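Long-range contact in periplasmic solute binding protein (Candidatus Liberibacter asiaticus str. psy62, PDB 6IXI), which probably captures manganese and zinc ions in the periplasm for uptake, as a metal-binding member of the bacterial solute-binding protein 9 family: residues N60-E65 with S101-H106. Numbering follows the deposited sequence.
Sequences NGLHLE and SEPNPH. With CD (cadmium ion), chain C; CD (cadmium ion), chain B.
Pro-105 fits against the type I' turn Gly-61 to Leu-64, its CB touching Leu-64 CB (4.0 Å) and the carbonyl oxygen of Leu-62. This is the tightly packed part of the contact, where Asn-60, Leu-64 and Pro-105 are all buried. Beside it, the Asn-60 amide bridges both segments. With CG anti to the backbone N (chi1 -166°), ND2 donates to Pro-105 O (3.0 Å), meeting a lone pair in the carbonyl plane, and also to Gly-61 O, which it reaches from above the carbonyl plane. That oxygen also accepts from Leu-64 N, which closes the turn from the opposite face of the carbonyl. Asn-60 OD1 is bound by Tyr-117 OH, so both ends of the amide are held and its rotation is fixed. Leu-62 crosses Pro-103 obliquely, CD2 meeting Pro-103 CB at 3.9 Å while CD1 lies near Asn-104 O.

The more open side, around exposed His-63, is carried by one proline-on-ring contact and one hydrogen bond. Pro-103 CD sits over the centre of the His-63 ring in a CH-pi contact, 3.7 Å from the centroid. At the ring edge ND1 donates to Glu-102 OE1 (2.8 Å); OE1 lies in the ring plane, whereas ND1 approaches it from above the carboxylate plane, the two planes standing 86° apart. Both oxygens of Glu-102 also hold a cadmium ion, with a water and Glu-66, a site separate from the one at His-106.

Further along, Asn-104 OD1 forms an Asx turn with His-106 N and also accepts from His-106 ND1 (2.7 Å). This orients the imidazole so that NE2 binds the second cadmium, 2.2 Å away, with His-39, Glu-172 and Asp-247, the residues of the manganese and zinc site. The 60-65 segment follows strand 56-59 of the parallel sheet; 101-106 leads towards helix 111-128, with helix 176-182 against Leu-62 and Asn-104.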
ATOM      1  N   ASN A  60       1.198   9.151  -3.625  1.00 31.39           N
ATOM      2  CA  ASN A  60       0.104   8.439  -3.007  1.00 33.00           C
ATOM      3  C   ASN A  60      -0.924   9.439  -2.498  1.00 36.82           C
ATOM      4  O   ASN A  60      -2.137   9.244  -2.623  1.00 33.45           O
ATOM      5  CB  ASN A  60       0.621   7.626  -1.821  1.00 31.39           C
ATOM      6  CG  ASN A  60      -0.391   6.604  -1.352  1.00 33.55           C
ATOM      7  OD1 ASN A  60      -0.569   5.559  -1.990  1.00 36.14           O
ATOM      8  ND2 ASN A  60      -1.083   6.917  -0.272  1.00 30.66           N
ATOM      9  N   GLY A  61      -0.420  10.515  -1.885  1.00 35.78           N
ATOM     10  CA  GLY A  61      -1.323  11.399  -1.173  1.00 30.76           C
ATOM     11  C   GLY A  61      -1.777  10.739   0.120  1.00 32.06           C
ATOM     12  O   GLY A  61      -1.057   9.906   0.665  1.00 33.55           O
ATOM     13  N   LEU A  62      -2.964  11.122   0.614  1.00 32.83           N
ATOM     14  CA  LEU A  62      -3.415  10.666   1.921  1.00 32.83           C
ATOM     15  C   LEU A  62      -2.274  10.826   2.925  1.00 34.60           C
ATOM     16  O   LEU A  62      -2.107   9.992   3.814  1.00 33.84           O
ATOM     17  CB  LEU A  62      -3.855   9.201   1.819  1.00 31.76           C
ATOM     18  CG  LEU A  62      -5.019   8.926   0.865  1.00 32.83           C
ATOM     19  CD1 LEU A  62      -5.343   7.435   0.812  1.00 28.48           C
ATOM     20  CD2 LEU A  62      -6.247   9.738   1.259  1.00 29.57           C
ATOM     21  N   HIS A  63      -1.477  11.892   2.745  1.00 33.65           N
ATOM     22  CA  HIS A  63      -0.462  12.329   3.700  1.00 37.24           C
ATOM     23  C   HIS A  63       0.740  11.392   3.752  1.00 37.59           C
ATOM     24  O   HIS A  63       1.593  11.584   4.612  1.00 37.86           O
ATOM     25  CB  HIS A  63      -1.023  12.593   5.117  1.00 41.41           C
ATOM     26  CG  HIS A  63      -1.912  13.789   5.214  1.00 48.49           C
ATOM     27  ND1 HIS A  63      -2.069  14.500   6.395  1.00 54.43           N
ATOM     28  CD2 HIS A  63      -2.710  14.393   4.300  1.00 49.26           C
ATOM     29  CE1 HIS A  63      -2.940  15.476   6.211  1.00 49.51           C
ATOM     30  NE2 HIS A  63      -3.340  15.436   4.929  1.00 52.33           N
ATOM     31  N   LEU A  64       0.840  10.422   2.826  1.00 37.26           N
ATOM     32  CA  LEU A  64       1.951   9.481   2.889  1.00 39.22           C
ATOM     33  C   LEU A  64       3.281  10.224   2.776  1.00 38.48           C
ATOM     34  O   LEU A  64       4.260   9.862   3.433  1.00 37.27           O
ATOM     35  CB  LEU A  64       1.843   8.406   1.797  1.00 34.45           C
ATOM     36  CG  LEU A  64       3.001   7.408   1.769  1.00 37.38           C
ATOM     37  CD1 LEU A  64       2.975   6.520   3.000  1.00 37.30           C
ATOM     38  CD2 LEU A  64       2.990   6.566   0.496  1.00 35.35           C
ATOM     39  N   GLU A  65       3.314  11.248   1.915  1.00 35.87           N
ATOM     40  CA  GLU A  65       4.583  11.864   1.572  1.00 34.27           C
ATOM     41  C   GLU A  65       4.782  13.141   2.395  1.00 41.36           C
ATOM     42  O   GLU A  65       5.624  13.979   2.057  1.00 42.87           O
ATOM     43  CB  GLU A  65       4.653  12.147   0.068  1.00 30.49           C
ATOM     44  CG  GLU A  65       4.716  10.894  -0.810  1.00 31.22           C
ATOM     45  CD  GLU A  65       3.361  10.386  -1.284  1.00 33.91           C
ATOM     46  OE1 GLU A  65       2.361  11.019  -0.926  1.00 34.38           O
ATOM     47  OE2 GLU A  65       3.304   9.363  -2.016  1.00 35.67           O
ATOM     48  N   SER A 101     -10.071  13.271  11.398  1.00 87.59           N
ATOM     49  CA  SER A 101      -8.642  13.133  11.658  1.00 80.38           C
ATOM     50  C   SER A 101      -7.843  13.054  10.358  1.00 70.28           C
ATOM     51  O   SER A 101      -8.396  13.177   9.267  1.00 75.25           O
ATOM     52  CB  SER A 101      -8.377  11.915  12.507  1.00 79.67           C
ATOM     53  OG  SER A 101      -8.730  10.730  11.804  1.00 72.27           O
ATOM     54  N   GLU A 102      -6.531  12.819  10.510  1.00 58.31           N
ATOM     55  CA  GLU A 102      -5.596  12.612   9.415  1.00 56.43           C
ATOM     56  C   GLU A 102      -5.940  11.316   8.672  1.00 49.61           C
ATOM     57  O   GLU A 102      -6.354  10.323   9.276  1.00 45.70           O
ATOM     58  CB  GLU A 102      -4.171  12.553   9.964  1.00 61.96           C
ATOM     59  CG  GLU A 102      -3.343  13.807   9.710  1.00 72.10           C
ATOM     60  CD  GLU A 102      -1.887  13.485   9.399  1.00 78.61           C
ATOM     61  OE1 GLU A 102      -1.139  14.400   8.990  1.00 69.20           O
ATOM     62  OE2 GLU A 102      -1.497  12.299   9.549  1.00 85.22           O
ATOM     63  N   PRO A 103      -5.791  11.274   7.332  1.00 43.90           N
ATOM     64  CA  PRO A 103      -6.139  10.072   6.569  1.00 40.99           C
ATOM     65  C   PRO A 103      -5.125   8.959   6.831  1.00 40.38           C
ATOM     66  O   PRO A 103      -3.929   9.204   7.006  1.00 38.21           O
ATOM     67  CB  PRO A 103      -6.145  10.565   5.108  1.00 41.29           C
ATOM     68  CG  PRO A 103      -5.189  11.746   5.100  1.00 41.19           C
ATOM     69  CD  PRO A 103      -5.275  12.365   6.482  1.00 43.27           C
ATOM     70  N   ASN A 104      -5.629   7.728   6.922  1.00 38.44           N
ATOM     71  CA  ASN A 104      -4.790   6.537   6.833  1.00 36.13           C
ATOM     72  C   ASN A 104      -4.288   6.442   5.388  1.00 33.40           C
ATOM     73  O   ASN A 104      -5.074   6.527   4.450  1.00 34.33           O
ATOM     74  CB  ASN A 104      -5.590   5.312   7.282  1.00 34.05           C
ATOM     75  CG  ASN A 104      -4.777   4.042   7.386  1.00 35.39           C
ATOM     76  OD1 ASN A 104      -4.100   3.644   6.429  1.00 37.34           O
ATOM     77  ND2 ASN A 104      -4.857   3.384   8.536  1.00 33.99           N
ATOM     78  N   PRO A 105      -2.967   6.307   5.127  1.00 30.55           N
ATOM     79  CA  PRO A 105      -2.482   6.312   3.747  1.00 32.79           C
ATOM     80  C   PRO A 105      -2.569   5.011   2.940  1.00 33.75           C
ATOM     81  O   PRO A 105      -2.333   5.036   1.734  1.00 38.00           O
ATOM     82  CB  PRO A 105      -1.011   6.691   3.927  1.00 29.95           C
ATOM     83  CG  PRO A 105      -0.645   6.081   5.266  1.00 29.83           C
ATOM     84  CD  PRO A 105      -1.899   6.107   6.108  1.00 28.41           C
ATOM     85  N   HIS A 106      -2.909   3.883   3.586  1.00 34.06           N
ATOM     86  CA  HIS A 106      -2.628   2.557   3.036  1.00 32.37           C
ATOM     87  C   HIS A 106      -3.695   2.121   2.020  1.00 33.64           C
ATOM     88  O   HIS A 106      -4.175   0.984   2.071  1.00 32.49           O
ATOM     89  CB  HIS A 106      -2.419   1.560   4.211  1.00 33.33           C
ATOM     90  CG  HIS A 106      -1.324   1.958   5.158  1.00 32.60           C
ATOM     91  ND1 HIS A 106      -1.589   2.614   6.360  1.00 32.94           N
ATOM     92  CD2 HIS A 106       0.027   1.815   5.095  1.00 27.54           C
ATOM     93  CE1 HIS A 106      -0.449   2.827   7.005  1.00 31.32           C
ATOM     94  NE2 HIS A 106       0.562   2.375   6.241  1.00 27.19           N
TER
HETATM   95 CD    CD C 302       0.755  13.392  10.071  0.50 85.34          CD
HETATM   96 CD    CD B 301       2.638   1.991   6.706  1.00 37.31          CD
HETATM   97  O   HOH W   1       0.739  15.730   9.984  1.00 70.62           O